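Local coordinates for D-alanyl transferase DltD (Enterococcus faecium TX0133A04, PDB 6PFX), which probably takes part in the D-alanylation of lipoteichoic acid during Gram-positive cell wall biogenesis, at residues K135-D140 with L282-N287; L277-L282 with F320-Q325. One frame throughout, in Å; residues are numbered along the deposited sequence.

Contact 1 of 2, residues K135-D140 with L282-N287; sequences KVTPAD and LAKNHN
K284 and T137 meet tip to tip, the lysine spanning most of the distance between the end of helix 271-284 and the start of helix 138-147. K284 CB leaves the backbone toward 135-140, and CG stands anti to the carbonyl carbon (chi1 -72°). From there CG, CD and CE run out extended and deliver the ammonium to the threonine. NZ lies 3.8 Å from T137 OG1, too far for a hydrogen bond, and 4.0 Å from T137 CG2, facing both branches of the side chain. K284 NZ also lies 4.5 Å from A139 CB. Its strong partner is D280, one turn back on its own helix, which holds NZ in a salt bridge, while K135 NZ stays 6.0 Å from K284 NZ. The threonine it approaches is the N-cap of helix 138-147 and makes a capping box with D140. T137 N gives a nearly straight bond (176°) to D140 OD2 at 3.0 Å, meeting the carboxylate on its anti side. In return D140 N reaches T137 OG1 at 3.4 Å, a weak bond, and the hydroxyl adds a weak one to OD2. The other oxygen, D140 OD1, is held by R87 and W129, so both oxygens of the carboxylate have partners. Beyond K284, helix 271-284 closes in a Schellman motif: H286 takes positive phi, H286 N bonds A283 O at 3.0 Å, and N287 N bonds L282 O, turning the chain toward strand 288-293.

Contact 2 of 2, residues L277-L282 with F320-Q325; sequences LVLDQL and FQLNSQ
L279 supplies one whole side of this contact, its two methyls meeting L322, Q321 and Q325. With CG anti to the carbonyl carbon (chi1 -60°), CB points toward 320-325 and carries both methyls across. CD2 meets L322 CD2 at 3.7 Å, the two leucines crossing at about a right angle, and L322 CD2 also touches L279 CD1 at 4.0 Å. L322 CB does not itself point across; the outer end of its side chain swings in to make the touch. L279 CD1 goes to the glutamines, lying 4.0 Å from Q321 CG and 3.5 Å from Q325 NE2. Q325 is extended as far as CD, but its amide is turned across the chain (chi3 93°), which aims NE2 back at the preceding turn. There it donates to Q321 O at 2.9 Å and 166°, the acceptor lying in the amide plane of Q325 while the donor sits above the carbonyl plane. Both helices pack on one face of the parallel sheet, where L279 and L322 also rest on F291 of strand 288-293. Helix 308-323 lies in the connection from that strand to 330-332, a beta-alpha-beta crossover, as expected of the alpha/beta fold of the SGNH clan. The glutamine ends are met from outside the two segments: Q276 bonds the amides of both Q321 and Q325, and W386 donates to Q321 OE1. No polar bond joins 277-282 to 320-325, so the direct grip is van der Waals contact around L279, and the buried amides, whose hydrogen bonds are made within 320-325 and to residues outside both segments, can probably border its methyl at little cost.

Both contacts use helix 271-284 and share L282, with centres about 10 Å apart, yet they differ in burial. Contact 2 is core, every touching residue buried and the chemistry mainly aliphatic; contact 1 lies nearer the surface, where an exposed lysine meets the first turn of helix 138-147. The helix thus has one flank turned to 308-323 and another to 138-147. The two sites adjoin through A139, whose carbonyl oxygen A139 O packs 3.5 Å from L277 CD2. D280 belongs to the 277-282 segment of contact 2 but serves contact 1, tying down its lysine. Neither contact has a hydrogen bond between its own segments.

Contact 1 of 2, residues K135-D140 with L282-N287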
ATOM      1  N   LYS A 135     -19.744  -7.952 -16.013  1.00 24.03           N
ATOM      2  CA  LYS A 135     -20.897  -8.112 -15.147  1.00 20.69           C
ATOM      3  C   LYS A 135     -20.634  -7.268 -13.910  1.00 22.40           C
ATOM      4  O   LYS A 135     -19.498  -6.879 -13.633  1.00 25.61           O
ATOM      5  CB  LYS A 135     -21.109  -9.570 -14.745  1.00 27.19           C
ATOM      6  CG  LYS A 135     -20.028 -10.115 -13.837  1.00 31.46           C
ATOM      7  CD  LYS A 135     -20.240 -11.595 -13.543  1.00 33.97           C
ATOM      8  CE  LYS A 135     -19.211 -12.112 -12.549  1.00 40.77           C
ATOM      9  NZ  LYS A 135     -17.811 -11.840 -12.996  1.00 45.72           N
ATOM     10  N   VAL A 136     -21.690  -7.002 -13.159  1.00 21.31           N
ATOM     11  CA  VAL A 136     -21.601  -6.185 -11.955  1.00 18.70           C
ATOM     12  C   VAL A 136     -21.477  -7.127 -10.767  1.00 21.31           C
ATOM     13  O   VAL A 136     -22.390  -7.905 -10.477  1.00 24.23           O
ATOM     14  CB  VAL A 136     -22.807  -5.245 -11.826  1.00 25.80           C
ATOM     15  CG1 VAL A 136     -22.684  -4.385 -10.583  1.00 24.05           C
ATOM     16  CG2 VAL A 136     -22.914  -4.363 -13.075  1.00 24.11           C
ATOM     17  N   THR A 137     -20.339  -7.080 -10.100  1.00 19.23           N
ATOM     18  CA  THR A 137     -20.114  -7.842  -8.886  1.00 19.06           C
ATOM     19  C   THR A 137     -20.329  -6.955  -7.678  1.00 17.84           C
ATOM     20  O   THR A 137     -20.394  -5.727  -7.786  1.00 17.07           O
ATOM     21  CB  THR A 137     -18.683  -8.391  -8.856  1.00 22.24           C
ATOM     22  OG1 THR A 137     -17.739  -7.314  -8.740  1.00 22.55           O
ATOM     23  CG2 THR A 137     -18.378  -9.194 -10.099  1.00 18.78           C
ATOM     24  N   PRO A 138     -20.438  -7.542  -6.490  1.00 18.55           N
ATOM     25  CA  PRO A 138     -20.543  -6.697  -5.291  1.00 19.40           C
ATOM     26  C   PRO A 138     -19.384  -5.727  -5.152  1.00 13.65           C
ATOM     27  O   PRO A 138     -19.587  -4.596  -4.687  1.00 15.68           O
ATOM     28  CB  PRO A 138     -20.628  -7.719  -4.149  1.00 22.94           C
ATOM     29  CG  PRO A 138     -21.239  -8.952  -4.816  1.00 22.80           C
ATOM     30  CD  PRO A 138     -20.586  -8.978  -6.178  1.00 21.06           C
ATOM     31  N   ALA A 139     -18.176  -6.121  -5.575  1.00 17.43           N
ATOM     32  CA  ALA A 139     -17.046  -5.195  -5.557  1.00 15.07           C
ATOM     33  C   ALA A 139     -17.341  -3.960  -6.402  1.00 13.37           C
ATOM     34  O   ALA A 139     -17.076  -2.827  -5.977  1.00 14.18           O
ATOM     35  CB  ALA A 139     -15.778  -5.885  -6.054  1.00 17.16           C
ATOM     36  N   ASP A 140     -17.898  -4.163  -7.603  1.00 15.50           N
ATOM     37  CA  ASP A 140     -18.190  -3.038  -8.479  1.00 16.48           C
ATOM     38  C   ASP A 140     -19.238  -2.125  -7.861  1.00 13.68           C
ATOM     39  O   ASP A 140     -19.155  -0.896  -7.987  1.00 13.36           O
ATOM     40  CB  ASP A 140     -18.700  -3.546  -9.835  1.00 14.01           C
ATOM     41  CG  ASP A 140     -17.679  -4.389 -10.582  1.00 17.46           C
ATOM     42  OD1 ASP A 140     -16.492  -4.003 -10.639  1.00 18.02           O
ATOM     43  OD2 ASP A 140     -18.071  -5.439 -11.149  1.00 25.51           O
ATOM     44  N   LEU A 282      -6.856  -9.095  -5.947  1.00 10.34           N
ATOM     45  CA  LEU A 282      -5.728 -10.001  -5.768  1.00 12.42           C
ATOM     46  C   LEU A 282      -6.178 -11.437  -5.943  1.00 12.73           C
ATOM     47  O   LEU A 282      -5.507 -12.236  -6.605  1.00 11.81           O
ATOM     48  CB  LEU A 282      -5.109  -9.796  -4.388  1.00 13.12           C
ATOM     49  CG  LEU A 282      -4.364  -8.477  -4.265  1.00 10.88           C
ATOM     50  CD1 LEU A 282      -4.119  -8.216  -2.777  1.00 12.33           C
ATOM     51  CD2 LEU A 282      -3.054  -8.485  -4.957  1.00 11.48           C
ATOM     52  N   ALA A 283      -7.357 -11.766  -5.425  1.00 12.46           N
ATOM     53  CA  ALA A 283      -7.844 -13.133  -5.532  1.00 11.95           C
ATOM     54  C   ALA A 283      -8.216 -13.456  -6.972  1.00 15.55           C
ATOM     55  O   ALA A 283      -7.877 -14.531  -7.483  1.00 16.14           O
ATOM     56  CB  ALA A 283      -9.025 -13.330  -4.580  1.00 14.24           C
ATOM     57  N   LYS A 284      -8.880 -12.521  -7.658  1.00 13.79           N
ATOM     58  CA  LYS A 284      -9.299 -12.775  -9.039  1.00 14.26           C
ATOM     59  C   LYS A 284      -8.102 -12.945  -9.963  1.00 16.34           C
ATOM     60  O   LYS A 284      -8.172 -13.718 -10.927  1.00 17.46           O
ATOM     61  CB  LYS A 284     -10.250 -11.674  -9.513  1.00 18.54           C
ATOM     62  CG  LYS A 284     -11.620 -11.794  -8.838  1.00 23.80           C
ATOM     63  CD  LYS A 284     -12.573 -10.643  -9.137  1.00 25.78           C
ATOM     64  CE  LYS A 284     -13.900 -10.798  -8.379  1.00 28.28           C
ATOM     65  NZ  LYS A 284     -14.720  -9.543  -8.438  1.00 34.30           N
ATOM     66  N   ASN A 285      -6.995 -12.264  -9.669  1.00 15.03           N
ATOM     67  CA  ASN A 285      -5.763 -12.396 -10.428  1.00 16.57           C
ATOM     68  C   ASN A 285      -4.915 -13.596 -10.025  1.00 12.03           C
ATOM     69  O   ASN A 285      -3.852 -13.816 -10.623  1.00 13.97           O
ATOM     70  CB  ASN A 285      -4.866 -11.182 -10.181  1.00 15.79           C
ATOM     71  CG  ASN A 285      -5.301  -9.970 -10.919  1.00 17.77           C
ATOM     72  OD1 ASN A 285      -6.007 -10.047 -11.923  1.00 25.65           O
ATOM     73  ND2 ASN A 285      -4.838  -8.819 -10.449  1.00 24.71           N
ATOM     74  N   HIS A 286      -5.321 -14.347  -9.007  1.00 13.08           N
ATOM     75  CA  HIS A 286      -4.506 -15.438  -8.469  1.00 13.28           C
ATOM     76  C   HIS A 286      -3.113 -14.955  -8.056  1.00 11.82           C
ATOM     77  O   HIS A 286      -2.104 -15.639  -8.262  1.00 15.86           O
ATOM     78  CB  HIS A 286      -4.468 -16.622  -9.440  1.00 16.01           C
ATOM     79  CG  HIS A 286      -5.834 -17.089  -9.852  1.00 23.54           C
ATOM     80  ND1 HIS A 286      -6.687 -17.744  -8.988  1.00 33.86           N
ATOM     81  CD2 HIS A 286      -6.507 -16.967 -11.021  1.00 31.47           C
ATOM     82  CE1 HIS A 286      -7.821 -18.015  -9.611  1.00 29.18           C
ATOM     83  NE2 HIS A 286      -7.737 -17.555 -10.846  1.00 34.72           N
ATOM     84  N   ASN A 287      -3.056 -13.770  -7.453  1.00 13.48           N
ATOM     85  CA  ASN A 287      -1.803 -13.270  -6.921  1.00 13.67           C
ATOM     86  C   ASN A 287      -1.477 -13.997  -5.624  1.00 11.78           C
ATOM     87  O   ASN A 287      -2.353 -14.223  -4.789  1.00 17.59           O
ATOM     88  CB  ASN A 287      -1.910 -11.783  -6.591  1.00 13.74           C
ATOM     89  CG  ASN A 287      -2.036 -10.917  -7.812  1.00 13.12           C
ATOM     90  OD1 ASN A 287      -2.971 -10.136  -7.935  1.00 13.00           O
ATOM     91  ND2 ASN A 287      -1.105 -11.065  -8.737  1.00 14.28           N
TER

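Contact 2 of 2, residues L277-L282 with F320-Q325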
ATOM      1  N   LEU A 277     -11.727  -4.397  -1.571  1.00  9.32           N
ATOM      2  CA  LEU A 277     -11.574  -4.281  -3.015  1.00 10.61           C
ATOM      3  C   LEU A 277     -10.222  -4.820  -3.457  1.00 10.41           C
ATOM      4  O   LEU A 277     -10.130  -5.572  -4.433  1.00 11.10           O
ATOM      5  CB  LEU A 277     -11.697  -2.820  -3.439  1.00 11.19           C
ATOM      6  CG  LEU A 277     -13.068  -2.170  -3.348  1.00 10.42           C
ATOM      7  CD1 LEU A 277     -12.984  -0.685  -3.634  1.00 13.12           C
ATOM      8  CD2 LEU A 277     -13.970  -2.805  -4.383  1.00 10.90           C
ATOM      9  N   VAL A 278      -9.154  -4.425  -2.759  1.00 11.66           N
ATOM     10  CA  VAL A 278      -7.820  -4.947  -3.042  1.00 10.60           C
ATOM     11  C   VAL A 278      -7.809  -6.467  -2.986  1.00  8.91           C
ATOM     12  O   VAL A 278      -7.271  -7.120  -3.881  1.00  8.52           O
ATOM     13  CB  VAL A 278      -6.811  -4.344  -2.049  1.00  9.55           C
ATOM     14  CG1 VAL A 278      -5.495  -5.051  -2.112  1.00 12.93           C
ATOM     15  CG2 VAL A 278      -6.668  -2.827  -2.278  1.00 15.34           C
ATOM     16  N   LEU A 279      -8.364  -7.053  -1.920  1.00  8.98           N
ATOM     17  CA  LEU A 279      -8.393  -8.510  -1.783  1.00  9.46           C
ATOM     18  C   LEU A 279      -9.184  -9.170  -2.908  1.00  9.40           C
ATOM     19  O   LEU A 279      -8.788 -10.225  -3.424  1.00 10.73           O
ATOM     20  CB  LEU A 279      -8.984  -8.871  -0.423  1.00 11.02           C
ATOM     21  CG  LEU A 279      -8.224  -8.343   0.796  1.00 10.73           C
ATOM     22  CD1 LEU A 279      -8.785  -8.978   2.075  1.00 11.91           C
ATOM     23  CD2 LEU A 279      -6.730  -8.619   0.657  1.00 10.49           C
ATOM     24  N   ASP A 280     -10.311  -8.572  -3.288  1.00 10.54           N
ATOM     25  CA  ASP A 280     -11.108  -9.087  -4.396  1.00 11.43           C
ATOM     26  C   ASP A 280     -10.262  -9.197  -5.655  1.00 12.77           C
ATOM     27  O   ASP A 280     -10.261 -10.234  -6.328  1.00 12.42           O
ATOM     28  CB  ASP A 280     -12.300  -8.144  -4.575  1.00 12.15           C
ATOM     29  CG  ASP A 280     -13.366  -8.677  -5.517  1.00 19.48           C
ATOM     30  OD1 ASP A 280     -13.242  -8.449  -6.739  1.00 22.09           O
ATOM     31  OD2 ASP A 280     -14.346  -9.286  -5.024  1.00 21.12           O
ATOM     32  N   GLN A 281      -9.521  -8.143  -5.982  1.00 10.68           N
ATOM     33  CA  GLN A 281      -8.739  -8.150  -7.209  1.00 11.53           C
ATOM     34  C   GLN A 281      -7.526  -9.067  -7.103  1.00 10.93           C
ATOM     35  O   GLN A 281      -7.188  -9.757  -8.067  1.00 12.74           O
ATOM     36  CB  GLN A 281      -8.346  -6.724  -7.588  1.00 12.71           C
ATOM     37  CG  GLN A 281      -7.732  -6.578  -8.970  1.00 15.41           C
ATOM     38  CD  GLN A 281      -8.721  -6.834 -10.101  1.00 14.66           C
ATOM     39  OE1 GLN A 281      -9.925  -6.871  -9.891  1.00 18.39           O
ATOM     40  NE2 GLN A 281      -8.203  -7.020 -11.308  1.00 21.90           N
ATOM     41  N   LEU A 282      -6.856  -9.095  -5.947  1.00 10.34           N
ATOM     42  CA  LEU A 282      -5.728 -10.001  -5.768  1.00 12.42           C
ATOM     43  C   LEU A 282      -6.178 -11.437  -5.943  1.00 12.73           C
ATOM     44  O   LEU A 282      -5.507 -12.236  -6.605  1.00 11.81           O
ATOM     45  CB  LEU A 282      -5.109  -9.796  -4.388  1.00 13.12           C
ATOM     46  CG  LEU A 282      -4.364  -8.477  -4.265  1.00 10.88           C
ATOM     47  CD1 LEU A 282      -4.119  -8.216  -2.777  1.00 12.33           C
ATOM     48  CD2 LEU A 282      -3.054  -8.485  -4.957  1.00 11.48           C
ATOM     49  N   PHE A 320      -8.078 -11.419  10.611  1.00 10.45           N
ATOM     50  CA  PHE A 320      -9.301 -12.183  10.388  1.00 10.47           C
ATOM     51  C   PHE A 320      -9.790 -12.006   8.956  1.00 10.48           C
ATOM     52  O   PHE A 320     -10.141 -12.981   8.278  1.00 11.04           O
ATOM     53  CB  PHE A 320     -10.372 -11.747  11.386  1.00 10.80           C
ATOM     54  CG  PHE A 320     -11.675 -12.455  11.212  1.00 13.15           C
ATOM     55  CD1 PHE A 320     -12.649 -11.959  10.363  1.00 14.53           C
ATOM     56  CD2 PHE A 320     -11.925 -13.630  11.893  1.00 13.93           C
ATOM     57  CE1 PHE A 320     -13.860 -12.625  10.204  1.00 13.44           C
ATOM     58  CE2 PHE A 320     -13.122 -14.293  11.740  1.00 14.72           C
ATOM     59  CZ  PHE A 320     -14.085 -13.799  10.885  1.00 14.84           C
ATOM     60  N   GLN A 321      -9.781 -10.767   8.456  1.00  9.36           N
ATOM     61  CA  GLN A 321     -10.257 -10.527   7.095  1.00 13.33           C
ATOM     62  C   GLN A 321      -9.379 -11.254   6.081  1.00 10.52           C
ATOM     63  O   GLN A 321      -9.876 -11.826   5.101  1.00 10.60           O
ATOM     64  CB  GLN A 321     -10.274  -9.020   6.803  1.00 11.95           C
ATOM     65  CG  GLN A 321     -10.895  -8.616   5.435  1.00 10.22           C
ATOM     66  CD  GLN A 321     -11.131  -7.111   5.343  1.00 10.04           C
ATOM     67  OE1 GLN A 321     -10.982  -6.395   6.343  1.00 10.64           O
ATOM     68  NE2 GLN A 321     -11.474  -6.622   4.156  1.00 11.28           N
ATOM     69  N   LEU A 322      -8.067 -11.248   6.317  1.00 10.39           N
ATOM     70  CA  LEU A 322      -7.120 -11.901   5.420  1.00  9.54           C
ATOM     71  C   LEU A 322      -7.244 -13.416   5.514  1.00 10.74           C
ATOM     72  O   LEU A 322      -7.514 -14.090   4.514  1.00 10.04           O
ATOM     73  CB  LEU A 322      -5.705 -11.414   5.769  1.00  9.60           C
ATOM     74  CG  LEU A 322      -5.397  -9.972   5.355  1.00 11.15           C
ATOM     75  CD1 LEU A 322      -4.108  -9.458   5.947  1.00 12.42           C
ATOM     76  CD2 LEU A 322      -5.318  -9.851   3.836  1.00 11.12           C
ATOM     77  N   ASN A 323      -7.072 -13.962   6.723  1.00 10.49           N
ATOM     78  CA  ASN A 323      -7.015 -15.405   6.910  1.00 11.65           C
ATOM     79  C   ASN A 323      -8.336 -16.074   6.555  1.00 12.83           C
ATOM     80  O   ASN A 323      -8.349 -17.178   5.994  1.00 12.50           O
ATOM     81  CB  ASN A 323      -6.661 -15.730   8.363  1.00 11.06           C
ATOM     82  CG  ASN A 323      -5.245 -15.365   8.724  1.00 14.67           C
ATOM     83  OD1 ASN A 323      -4.365 -15.256   7.865  1.00 19.28           O
ATOM     84  ND2 ASN A 323      -5.003 -15.209  10.015  1.00 14.94           N
ATOM     85  N   SER A 324      -9.460 -15.441   6.898  1.00 11.34           N
ATOM     86  CA  SER A 324     -10.748 -16.064   6.634  1.00 11.44           C
ATOM     87  C   SER A 324     -10.974 -16.267   5.144  1.00 12.43           C
ATOM     88  O   SER A 324     -11.812 -17.086   4.756  1.00 15.66           O
ATOM     89  CB  SER A 324     -11.896 -15.223   7.201  1.00 13.36           C
ATOM     90  OG  SER A 324     -12.063 -14.014   6.481  1.00 12.19           O
ATOM     91  N   GLN A 325     -10.269 -15.517   4.304  1.00 10.54           N
ATOM     92  CA  GLN A 325     -10.447 -15.597   2.866  1.00 10.63           C
ATOM     93  C   GLN A 325      -9.288 -16.281   2.161  1.00 11.54           C
ATOM     94  O   GLN A 325      -9.304 -16.392   0.929  1.00 11.78           O
ATOM     95  CB  GLN A 325     -10.656 -14.182   2.310  1.00  9.77           C
ATOM     96  CG  GLN A 325     -11.859 -13.468   2.949  1.00  8.30           C
ATOM     97  CD  GLN A 325     -12.125 -12.137   2.283  1.00 10.01           C
ATOM     98  OE1 GLN A 325     -12.924 -12.040   1.342  1.00 11.13           O
ATOM     99  NE2 GLN A 325     -11.459 -11.096   2.768  1.00 11.57           N
TER